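Local atomic coordinates of glutathione S-transferase 2 (Onchocerca volvulus, PDB entry 1TU7), a protein that conjugates glutathione to electrophilic compounds as a homodimeric pi-class transferase and appears to play a central role in the detoxification system of this parasitic nematode. Residues Y86-L97 with E124-R135; Y101-E110 with V200-Q208. All coordinates share one frame; numbering follows the deposited sequence.

Interaction 1: Y86-L97 with E124-R135. With GSH (glutathione), chain E.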
loop_
_atom_site.group_PDB
_atom_site.type_symbol
_atom_site.label_atom_id
_atom_site.label_comp_id
_atom_site.label_asym_id
_atom_site.label_seq_id
_atom_site.Cartn_x
_atom_site.Cartn_y
_atom_site.Cartn_z
ATOM N N TYR A 86 10.866 -7.517 4.964
ATOM C CA TYR A 86 11.259 -6.395 5.807
ATOM C C TYR A 86 11.202 -5.059 5.089
ATOM O O TYR A 86 10.629 -4.083 5.588
ATOM C CB TYR A 86 12.665 -6.624 6.376
ATOM C CG TYR A 86 13.125 -5.469 7.233
ATOM C CD1 TYR A 86 14.181 -4.697 6.879
ATOM C CD2 TYR A 86 12.488 -5.167 8.423
ATOM C CE1 TYR A 86 14.614 -3.649 7.640
ATOM C CE2 TYR A 86 12.915 -4.115 9.216
ATOM C CZ TYR A 86 13.981 -3.376 8.824
ATOM O OH TYR A 86 14.422 -2.320 9.608
ATOM N N ILE A 87 11.777 -4.992 3.897
ATOM C CA ILE A 87 11.755 -3.743 3.174
ATOM C C ILE A 87 10.360 -3.332 2.769
ATOM O O ILE A 87 10.061 -2.161 2.724
ATOM C CB ILE A 87 12.705 -3.740 1.975
ATOM C CG1 ILE A 87 12.304 -4.757 0.899
ATOM C CG2 ILE A 87 14.130 -3.882 2.483
ATOM C CD1 ILE A 87 13.253 -4.825 -0.279
ATOM N N ASP A 88 9.500 -4.303 2.474
ATOM C CA ASP A 88 8.099 -4.034 2.142
ATOM C C ASP A 88 7.404 -3.462 3.344
ATOM O O ASP A 88 6.765 -2.416 3.289
ATOM C CB ASP A 88 7.486 -5.350 1.689
ATOM C CG ASP A 88 6.117 -5.253 1.167
ATOM O OD1 ASP A 88 5.509 -4.155 1.152
ATOM O OD2 ASP A 88 5.585 -6.322 0.736
ATOM N N MET A 89 7.553 -4.150 4.468
ATOM C CA MET A 89 6.960 -3.691 5.715
ATOM C C MET A 89 7.423 -2.247 6.017
ATOM O O MET A 89 6.626 -1.386 6.386
ATOM C CB MET A 89 7.371 -4.646 6.834
ATOM C CG MET A 89 6.808 -4.309 8.172
ATOM S SD MET A 89 7.466 -5.419 9.463
ATOM C CE MET A 89 8.769 -4.456 10.081
ATOM N N PHE A 90 8.714 -1.991 5.885
ATOM C CA PHE A 90 9.280 -0.669 6.143
ATOM C C PHE A 90 8.660 0.373 5.194
ATOM O O PHE A 90 8.194 1.429 5.624
ATOM C CB PHE A 90 10.812 -0.722 5.989
ATOM C CG PHE A 90 11.564 0.341 6.763
ATOM C CD1 PHE A 90 12.479 -0.019 7.722
ATOM C CD2 PHE A 90 11.374 1.675 6.540
ATOM C CE1 PHE A 90 13.129 0.905 8.465
ATOM C CE2 PHE A 90 12.069 2.610 7.291
ATOM C CZ PHE A 90 12.932 2.210 8.261
ATOM N N CYS A 91 8.636 0.048 3.912
ATOM C CA CYS A 91 8.106 0.935 2.898
ATOM C C CYS A 91 6.632 1.234 3.157
ATOM O O CYS A 91 6.188 2.374 3.023
ATOM C CB CYS A 91 8.339 0.340 1.517
ATOM S SG CYS A 91 8.169 1.565 0.182
ATOM N N GLU A 92 5.881 0.234 3.578
ATOM C CA GLU A 92 4.483 0.440 3.935
ATOM C C GLU A 92 4.336 1.395 5.113
ATOM O O GLU A 92 3.404 2.208 5.148
ATOM C CB GLU A 92 3.771 -0.878 4.215
ATOM C CG GLU A 92 3.550 -1.735 2.973
ATOM C CD GLU A 92 2.605 -1.089 1.987
ATOM O OE1 GLU A 92 3.079 -0.671 0.925
ATOM O OE2 GLU A 92 1.415 -0.923 2.369
ATOM N N GLY A 93 5.229 1.295 6.092
ATOM C CA GLY A 93 5.226 2.278 7.162
ATOM C C GLY A 93 5.488 3.671 6.647
ATOM O O GLY A 93 4.886 4.622 7.092
ATOM N N VAL A 94 6.392 3.808 5.687
ATOM C CA VAL A 94 6.662 5.120 5.099
ATOM C C VAL A 94 5.421 5.650 4.422
ATOM O O VAL A 94 5.077 6.817 4.572
ATOM C CB VAL A 94 7.856 5.047 4.120
ATOM C CG1 VAL A 94 8.066 6.372 3.422
ATOM C CG2 VAL A 94 9.128 4.648 4.888
ATOM N N ARG A 95 4.732 4.772 3.704
ATOM C CA ARG A 95 3.499 5.181 3.017
ATOM C C ARG A 95 2.442 5.629 4.011
ATOM O O ARG A 95 1.706 6.599 3.738
ATOM C CB ARG A 95 2.996 4.054 2.136
ATOM C CG ARG A 95 3.880 3.831 0.954
ATOM C CD ARG A 95 3.619 2.552 0.241
ATOM N NE ARG A 95 2.372 2.602 -0.494
ATOM C CZ ARG A 95 2.267 2.892 -1.804
ATOM N NH1 ARG A 95 3.328 3.187 -2.543
ATOM N NH2 ARG A 95 1.068 2.899 -2.363
ATOM N N ASP A 96 2.366 4.998 5.166
ATOM C CA ASP A 96 1.412 5.440 6.188
ATOM C C ASP A 96 1.738 6.859 6.663
ATOM O O ASP A 96 0.825 7.668 6.880
ATOM C CB ASP A 96 1.371 4.533 7.388
ATOM C CG ASP A 96 0.574 3.294 7.182
ATOM O OD1 ASP A 96 -0.266 3.241 6.275
ATOM O OD2 ASP A 96 0.791 2.327 7.903
ATOM N N LEU A 97 3.019 7.173 6.880
ATOM C CA LEU A 97 3.380 8.528 7.261
ATOM C C LEU A 97 2.982 9.461 6.142
ATOM O O LEU A 97 2.486 10.547 6.399
ATOM C CB LEU A 97 4.856 8.657 7.591
ATOM C CG LEU A 97 5.315 10.061 7.971
ATOM C CD1 LEU A 97 4.491 10.622 9.106
ATOM C CD2 LEU A 97 6.797 10.035 8.322
ATOM N N GLU A 124 5.900 9.619 15.079
ATOM C CA GLU A 124 5.961 8.825 13.860
ATOM C C GLU A 124 7.404 8.610 13.438
ATOM O O GLU A 124 7.776 7.488 13.088
ATOM C CB GLU A 124 5.133 9.466 12.749
ATOM C CG GLU A 124 3.639 9.459 13.057
ATOM C CD GLU A 124 3.186 8.103 13.537
ATOM O OE1 GLU A 124 2.789 7.976 14.736
ATOM O OE2 GLU A 124 3.293 7.144 12.754
ATOM N N LEU A 125 8.227 9.647 13.494
ATOM C CA LEU A 125 9.632 9.480 13.160
ATOM C C LEU A 125 10.337 8.553 14.119
ATOM O O LEU A 125 11.215 7.805 13.720
ATOM C CB LEU A 125 10.354 10.827 13.134
ATOM C CG LEU A 125 9.925 11.795 12.044
ATOM C CD1 LEU A 125 10.584 13.146 12.212
ATOM C CD2 LEU A 125 10.279 11.244 10.630
ATOM N N ALA A 126 9.940 8.600 15.382
ATOM C CA ALA A 126 10.548 7.729 16.369
ATOM C C ALA A 126 10.401 6.270 16.001
ATOM O O ALA A 126 11.296 5.460 16.256
ATOM C CB ALA A 126 9.952 7.984 17.733
ATOM N N LYS A 127 9.274 5.907 15.390
ATOM C CA LYS A 127 9.057 4.528 14.992
ATOM C C LYS A 127 10.100 4.127 13.954
ATOM O O LYS A 127 10.620 3.021 13.971
ATOM C CB LYS A 127 7.644 4.355 14.412
ATOM C CG LYS A 127 6.572 4.467 15.458
ATOM C CD LYS A 127 5.173 4.687 14.854
ATOM C CE LYS A 127 4.123 4.785 15.956
ATOM N NZ LYS A 127 2.742 4.904 15.396
ATOM N N PHE A 128 10.381 5.025 13.020
ATOM C CA PHE A 128 11.412 4.773 12.000
ATOM C C PHE A 128 12.844 4.740 12.542
ATOM O O PHE A 128 13.650 3.944 12.086
ATOM C CB PHE A 128 11.331 5.771 10.860
ATOM C CG PHE A 128 10.079 5.686 10.094
ATOM C CD1 PHE A 128 9.122 6.643 10.190
ATOM C CD2 PHE A 128 9.846 4.570 9.291
ATOM C CE1 PHE A 128 7.954 6.533 9.466
ATOM C CE2 PHE A 128 8.699 4.463 8.575
ATOM C CZ PHE A 128 7.748 5.438 8.686
ATOM N N GLU A 129 13.151 5.646 13.469
ATOM C CA GLU A 129 14.461 5.695 14.071
ATOM C C GLU A 129 14.731 4.347 14.761
ATOM O O GLU A 129 15.841 3.810 14.662
ATOM C CB GLU A 129 14.509 6.857 15.062
ATOM C CG GLU A 129 15.813 7.018 15.829
ATOM C CD GLU A 129 16.920 7.673 15.045
ATOM O OE1 GLU A 129 18.057 7.731 15.564
ATOM O OE2 GLU A 129 16.696 8.164 13.932
ATOM N N LYS A 130 13.731 3.822 15.447
ATOM C CA LYS A 130 13.818 2.544 16.134
ATOM C C LYS A 130 13.961 1.373 15.146
ATOM O O LYS A 130 14.777 0.481 15.339
ATOM C CB LYS A 130 12.639 2.337 17.089
ATOM C CG LYS A 130 12.646 1.033 17.886
ATOM C CD LYS A 130 11.591 1.070 18.976
ATOM C CE LYS A 130 11.694 -0.157 19.889
ATOM N NZ LYS A 130 10.679 -0.172 20.980
ATOM N N LEU A 131 13.149 1.381 14.099
ATOM C CA LEU A 131 13.126 0.243 13.176
ATOM C C LEU A 131 14.384 0.221 12.341
ATOM O O LEU A 131 14.949 -0.841 12.104
ATOM C CB LEU A 131 11.905 0.339 12.285
ATOM C CG LEU A 131 11.063 -0.861 11.901
ATOM C CD1 LEU A 131 10.411 -0.676 10.505
ATOM C CD2 LEU A 131 11.604 -2.230 12.209
ATOM N N LEU A 132 14.859 1.391 11.919
ATOM C CA LEU A 132 16.045 1.450 11.081
ATOM C C LEU A 132 17.251 0.766 11.753
ATOM O O LEU A 132 18.066 0.148 11.065
ATOM C CB LEU A 132 16.344 2.894 10.715
ATOM C CG LEU A 132 17.555 3.146 9.835
ATOM C CD1 LEU A 132 17.376 2.498 8.466
ATOM C CD2 LEU A 132 17.747 4.627 9.680
ATOM N N ALA A 133 17.317 0.844 13.087
ATOM C CA ALA A 133 18.404 0.265 13.859
ATOM C C ALA A 133 18.546 -1.239 13.696
ATOM O O ALA A 133 19.589 -1.804 14.004
ATOM C CB ALA A 133 18.188 0.585 15.333
ATOM N N THR A 134 17.508 -1.909 13.209
ATOM C CA THR A 134 17.510 -3.373 13.283
ATOM C C THR A 134 18.485 -4.039 12.336
ATOM O O THR A 134 18.797 -5.208 12.527
ATOM C CB THR A 134 16.125 -4.001 13.093
ATOM O OG1 THR A 134 15.629 -3.686 11.800
ATOM C CG2 THR A 134 15.075 -3.486 14.085
ATOM N N ARG A 135 18.940 -3.326 11.311
ATOM C CA ARG A 135 19.938 -3.868 10.385
ATOM C C ARG A 135 21.072 -2.891 10.273
ATOM O O ARG A 135 20.855 -1.715 10.134
ATOM C CB ARG A 135 19.316 -4.148 9.014
ATOM C CG ARG A 135 18.262 -5.233 9.106
ATOM C CD ARG A 135 17.611 -5.608 7.806
ATOM N NE ARG A 135 16.638 -6.703 7.944
ATOM C CZ ARG A 135 16.873 -8.000 7.701
ATOM N NH1 ARG A 135 18.065 -8.440 7.324
ATOM N NH2 ARG A 135 15.880 -8.875 7.827
HETATM N N1 GSH E . -1.001 0.421 6.688
HETATM C CA1 GSH E . -1.507 -0.319 7.789
HETATM C C1 GSH E . -1.699 -1.721 7.497
HETATM O O11 GSH E . -1.536 -2.727 8.238
HETATM O O12 GSH E . -2.237 -1.925 6.298
HETATM C CB1 GSH E . -2.536 0.307 8.679
HETATM C CG1 GSH E . -2.728 -0.358 10.049
HETATM C CD1 GSH E . -3.816 0.327 10.845
HETATM O OE1 GSH E . -4.356 1.490 10.389
HETATM N N2 GSH E . -4.174 -0.246 11.975
HETATM C CA2 GSH E . -5.278 0.236 12.791
HETATM C C2 GSH E . -4.794 0.278 14.194
HETATM O O2 GSH E . -3.908 -0.668 14.611
HETATM C CB2 GSH E . -6.433 -0.744 12.763
HETATM S SG2 GSH E . -7.217 -0.836 11.141
HETATM N N3 GSH E . -5.248 1.188 15.019
HETATM C CA3 GSH E . -4.954 1.107 16.444
HETATM C C3 GSH E . -4.101 2.267 16.883
HETATM O O31 GSH E . -3.901 2.497 18.265
HETATM O O32 GSH E . -3.520 3.077 16.028
HETATM O O HOH W 1 16.809 -1.265 9.018
#
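F128 enters the hydrophobic seam between 86-97 and 124-135 as a knob, lodged in a hole made by F90, G93, V94 and L97. Having no side chain, G93 lets the ring come down on the backbone: F128 CZ lies 3.4 Å from G93 O, with that oxygen at the ring edge. V94 CG2 meets F128 CE2 at 3.7 Å, and L97 CD2 packs near F128 CE1. The F90 and F128 rings meet obliquely, planes 34° apart, while L131 CD1 comes within 3.5 Å of F90 CD1. The other branch of L131, CD2, lies at the edge of the Y86 ring.

Polar contacts gather at the end of the seam. Y86, whose chi1 of 179° swings the ring beside its carbonyl carbon and across the seam, extends to the L132-R135 turn, where its OH donates to a water that in turn donates to L132 O. T134 OG1 and T134 N both bond to L131 O, and the extended R135 chain runs past the Y86 ring, R135 NE 3.3 Å from Y86 CD1.

Away from this seam, both carboxylate oxygens of D96 accept from N1 of glutathione, each at 2.9 Å.

The two helical segments run nearly antiparallel, at 166°, with axes 11.0 Å apart. Helix 173-183 packs on F128 and L132, helix 149-164 covers C91 and V94, and F47 of the second subunit packs on L131.

Interaction 2: Y101-E110 with V200-Q208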
loop_
_atom_site.group_PDB
_atom_site.type_symbol
_atom_site.label_atom_id
_atom_site.label_comp_id
_atom_site.label_asym_id
_atom_site.label_seq_id
_atom_site.Cartn_x
_atom_site.Cartn_y
_atom_site.Cartn_z
ATOM N N TYR A 101 0.840 12.937 6.305
ATOM C CA TYR A 101 1.399 14.155 5.752
ATOM C C TYR A 101 0.475 14.741 4.689
ATOM O O TYR A 101 0.141 15.922 4.749
ATOM C CB TYR A 101 2.784 13.849 5.172
ATOM C CG TYR A 101 3.363 14.940 4.316
ATOM C CD1 TYR A 101 4.005 16.020 4.895
ATOM C CD2 TYR A 101 3.267 14.890 2.929
ATOM C CE1 TYR A 101 4.527 17.045 4.119
ATOM C CE2 TYR A 101 3.808 15.896 2.138
ATOM C CZ TYR A 101 4.434 16.962 2.728
ATOM O OH TYR A 101 4.962 17.943 1.909
ATOM N N THR A 102 0.036 13.925 3.746
ATOM C CA THR A 102 -0.799 14.458 2.655
ATOM C C THR A 102 -2.192 14.898 3.119
ATOM O O THR A 102 -2.737 15.852 2.568
ATOM C CB THR A 102 -0.922 13.486 1.484
ATOM O OG1 THR A 102 -1.395 12.238 1.922
ATOM C CG2 THR A 102 0.400 13.172 0.873
ATOM N N ARG A 103 -2.757 14.255 4.133
ATOM C CA ARG A 103 -4.062 14.677 4.653
ATOM C C ARG A 103 -3.903 16.088 5.216
ATOM O O ARG A 103 -4.715 16.970 4.954
ATOM C CB ARG A 103 -4.549 13.721 5.734
ATOM N N MET A 104 -2.828 16.318 5.950
ATOM C CA MET A 104 -2.551 17.636 6.508
ATOM C C MET A 104 -2.369 18.642 5.376
ATOM O O MET A 104 -3.013 19.684 5.355
ATOM C CB MET A 104 -1.376 17.597 7.451
ATOM C CG MET A 104 -1.009 18.931 8.039
ATOM S SD MET A 104 0.081 19.920 7.015
ATOM C CE MET A 104 1.486 18.845 6.971
ATOM N N ILE A 105 -1.529 18.309 4.397
ATOM C CA ILE A 105 -1.213 19.217 3.308
ATOM C C ILE A 105 -2.455 19.637 2.530
ATOM O O ILE A 105 -2.630 20.827 2.226
ATOM C CB ILE A 105 -0.198 18.548 2.335
ATOM C CG1 ILE A 105 1.180 18.423 2.966
ATOM C CG2 ILE A 105 -0.126 19.330 1.008
ATOM C CD1 ILE A 105 1.923 19.733 3.207
ATOM N N TYR A 106 -3.311 18.677 2.205
ATOM C CA TYR A 106 -4.397 18.928 1.246
ATOM C C TYR A 106 -5.686 19.340 1.945
ATOM O O TYR A 106 -6.518 20.005 1.319
ATOM C CB TYR A 106 -4.666 17.725 0.325
ATOM C CG TYR A 106 -3.598 17.522 -0.728
ATOM C CD1 TYR A 106 -2.598 16.590 -0.548
ATOM C CD2 TYR A 106 -3.594 18.244 -1.927
ATOM C CE1 TYR A 106 -1.609 16.393 -1.478
ATOM C CE2 TYR A 106 -2.595 18.040 -2.881
ATOM C CZ TYR A 106 -1.596 17.111 -2.639
ATOM O OH TYR A 106 -0.599 16.883 -3.585
ATOM N N MET A 107 -5.859 18.971 3.212
ATOM C CA MET A 107 -7.142 19.176 3.899
ATOM C C MET A 107 -7.090 20.196 5.008
ATOM O O MET A 107 -8.136 20.740 5.368
ATOM C CB MET A 107 -7.682 17.880 4.533
ATOM C CG MET A 107 -7.791 16.674 3.613
ATOM S SD MET A 107 -8.826 16.970 2.204
ATOM C CE MET A 107 -10.426 17.113 2.973
ATOM N N ALA A 108 -5.922 20.441 5.596
ATOM C CA ALA A 108 -5.861 21.226 6.832
ATOM C C ALA A 108 -4.542 21.927 7.039
ATOM O O ALA A 108 -4.057 22.072 8.149
ATOM C CB ALA A 108 -6.167 20.326 8.010
ATOM N N TYR A 109 -3.940 22.411 5.965
ATOM C CA TYR A 109 -2.602 22.971 6.074
ATOM C C TYR A 109 -2.548 24.210 6.947
ATOM O O TYR A 109 -1.613 24.405 7.709
ATOM C CB TYR A 109 -2.084 23.349 4.687
ATOM C CG TYR A 109 -0.679 23.853 4.680
ATOM C CD1 TYR A 109 0.398 22.977 4.719
ATOM C CD2 TYR A 109 -0.393 25.211 4.626
ATOM C CE1 TYR A 109 1.709 23.433 4.690
ATOM C CE2 TYR A 109 0.909 25.673 4.617
ATOM C CZ TYR A 109 1.966 24.781 4.645
ATOM O OH TYR A 109 3.266 25.203 4.628
ATOM N N GLU A 110 -3.591 25.024 6.849
ATOM C CA GLU A 110 -3.592 26.316 7.521
ATOM C C GLU A 110 -3.831 26.199 9.026
ATOM O O GLU A 110 -3.478 27.100 9.773
ATOM C CB GLU A 110 -4.679 27.203 6.944
ATOM C CG GLU A 110 -4.457 27.612 5.495
ATOM C CD GLU A 110 -4.612 26.514 4.475
ATOM O OE1 GLU A 110 -5.431 25.580 4.678
ATOM O OE2 GLU A 110 -3.908 26.610 3.437
ATOM N N VAL A 200 10.878 22.394 -7.469
ATOM C CA VAL A 200 9.821 21.486 -7.900
ATOM C C VAL A 200 8.832 21.350 -6.743
ATOM O O VAL A 200 9.256 21.077 -5.618
ATOM C CB VAL A 200 10.372 20.085 -8.266
ATOM C CG1 VAL A 200 9.237 19.140 -8.537
ATOM C CG2 VAL A 200 11.328 20.171 -9.444
ATOM N N PRO A 201 7.536 21.562 -6.966
ATOM C CA PRO A 201 6.599 21.453 -5.847
ATOM C C PRO A 201 6.544 20.040 -5.291
ATOM O O PRO A 201 6.583 19.079 -6.048
ATOM C CB PRO A 201 5.248 21.837 -6.453
ATOM C CG PRO A 201 5.533 22.463 -7.703
ATOM C CD PRO A 201 6.866 21.979 -8.213
ATOM N N VAL A 202 6.479 19.925 -3.980
ATOM C CA VAL A 202 6.280 18.620 -3.357
ATOM C C VAL A 202 4.889 18.085 -3.676
ATOM O O VAL A 202 4.720 16.910 -3.981
ATOM C CB VAL A 202 6.511 18.648 -1.824
ATOM C CG1 VAL A 202 6.240 17.285 -1.203
ATOM C CG2 VAL A 202 7.928 19.127 -1.502
ATOM N N ASN A 203 3.895 18.970 -3.545
ATOM C CA ASN A 203 2.493 18.588 -3.616
ATOM C C ASN A 203 1.761 19.379 -4.691
ATOM O O ASN A 203 2.255 20.375 -5.187
ATOM C CB ASN A 203 1.850 18.817 -2.245
ATOM C CG ASN A 203 2.641 18.139 -1.136
ATOM O OD1 ASN A 203 3.223 18.791 -0.230
ATOM N ND2 ASN A 203 2.727 16.843 -1.251
ATOM N N GLY A 204 0.585 18.891 -5.063
ATOM C CA GLY A 204 -0.213 19.468 -6.143
ATOM C C GLY A 204 -0.892 20.777 -5.839
ATOM O O GLY A 204 -1.372 21.471 -6.747
ATOM N N ASN A 205 -0.965 21.131 -4.563
ATOM C CA ASN A 205 -1.555 22.402 -4.172
ATOM C C ASN A 205 -0.505 23.461 -3.828
ATOM O O ASN A 205 -0.838 24.547 -3.380
ATOM C CB ASN A 205 -2.526 22.184 -3.006
ATOM C CG ASN A 205 -1.824 21.777 -1.726
ATOM O OD1 ASN A 205 -0.602 21.572 -1.712
ATOM N ND2 ASN A 205 -2.583 21.688 -0.628
ATOM N N GLY A 206 0.773 23.136 -4.028
ATOM C CA GLY A 206 1.856 24.055 -3.808
ATOM C C GLY A 206 2.194 24.330 -2.353
ATOM O O GLY A 206 3.042 25.142 -2.077
ATOM N N LYS A 207 1.536 23.632 -1.428
ATOM C CA LYS A 207 1.839 23.775 -0.016
ATOM C C LYS A 207 2.848 22.705 0.370
ATOM O O LYS A 207 2.789 21.602 -0.151
ATOM C CB LYS A 207 0.564 23.645 0.828
ATOM C CG LYS A 207 -0.584 24.549 0.370
ATOM C CD LYS A 207 -1.800 24.496 1.306
ATOM C CE LYS A 207 -2.981 25.176 0.686
ATOM N NZ LYS A 207 -4.158 25.198 1.636
ATOM N N GLN A 208 3.757 23.049 1.266
ATOM C CA GLN A 208 4.821 22.147 1.756
ATOM C C GLN A 208 5.560 22.699 2.979
ATOM O O GLN A 208 5.142 23.780 3.493
ATOM C CB GLN A 208 5.838 21.882 0.655
ATOM C CG GLN A 208 6.394 23.137 0.006
ATOM C CD GLN A 208 7.160 22.845 -1.272
ATOM O OE1 GLN A 208 6.596 22.278 -2.228
ATOM N NE2 GLN A 208 8.424 23.220 -1.292
HETATM O O HOH W 2 -4.569 22.463 2.909
HETATM O O HOH W 3 1.366 15.160 -2.907
HETATM O O HOH W 4 -5.464 21.694 -0.889
HETATM O O HOH W 5 3.512 26.134 1.869
#
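The C-terminal tail closes over the end of helix 81-107 and the start of helix 109-132, close to the glutathione site: the Y106 side chain is about 6 Å from that of Y7 and from a bound glutathione. Y106 OH accepts a nearly straight bond from G204 N (2.8 Å, 170°) and shares a water with N203 ND2. N205 ND2 donates to I105 O at 3.0 Å, from above the carbonyl plane. Its OD1 accepts from K207 N, forming an Asx turn, with CG placed between backbone N and carbonyl carbon (chi1 68°). I105 CG2 packs against N203 and N205 OD1.

K207 lies across Y109, its CB 3.9 Å over the ring centre in a CH-pi contact. The extended chain then carries NZ to the carboxylate of E110 in a salt bridge modelled so short at OE2 that its exact geometry is doubtful. A water bonded to NZ also joins I105 O and Y109 N where the two helices meet. At the chain end, Y109 OH donates to Q208 O at 2.6 Å, while Q208 OE1 accepts from V202 N (2.9 Å, 175°), folding the tail back on itself. This is a C-terminal tail docked on the helical domain of a glutathione transferase, bordering its active-site cleft.

In the fold
Interactions 1 and 2 share helices 81-107 and 109-132 of the all-helical C-terminal domain, with centres 22 Å apart. Along the chain the order is 86-97, 101-110, 124-135, 200-208, so the segments alternate. Interaction 1 pairs the two long helices as an antiparallel hairpin, whereas interaction 2 lies at the bend between them, where the chain's last residues return after helix 186-197. Interaction 1 takes part in two glutathione sites, D96 in the one formed chiefly by the second subunit and R95 in another, while interaction 2 only comes close to a glutathione, through Y106. One helical hairpin therefore borders both active sites of the homodimer.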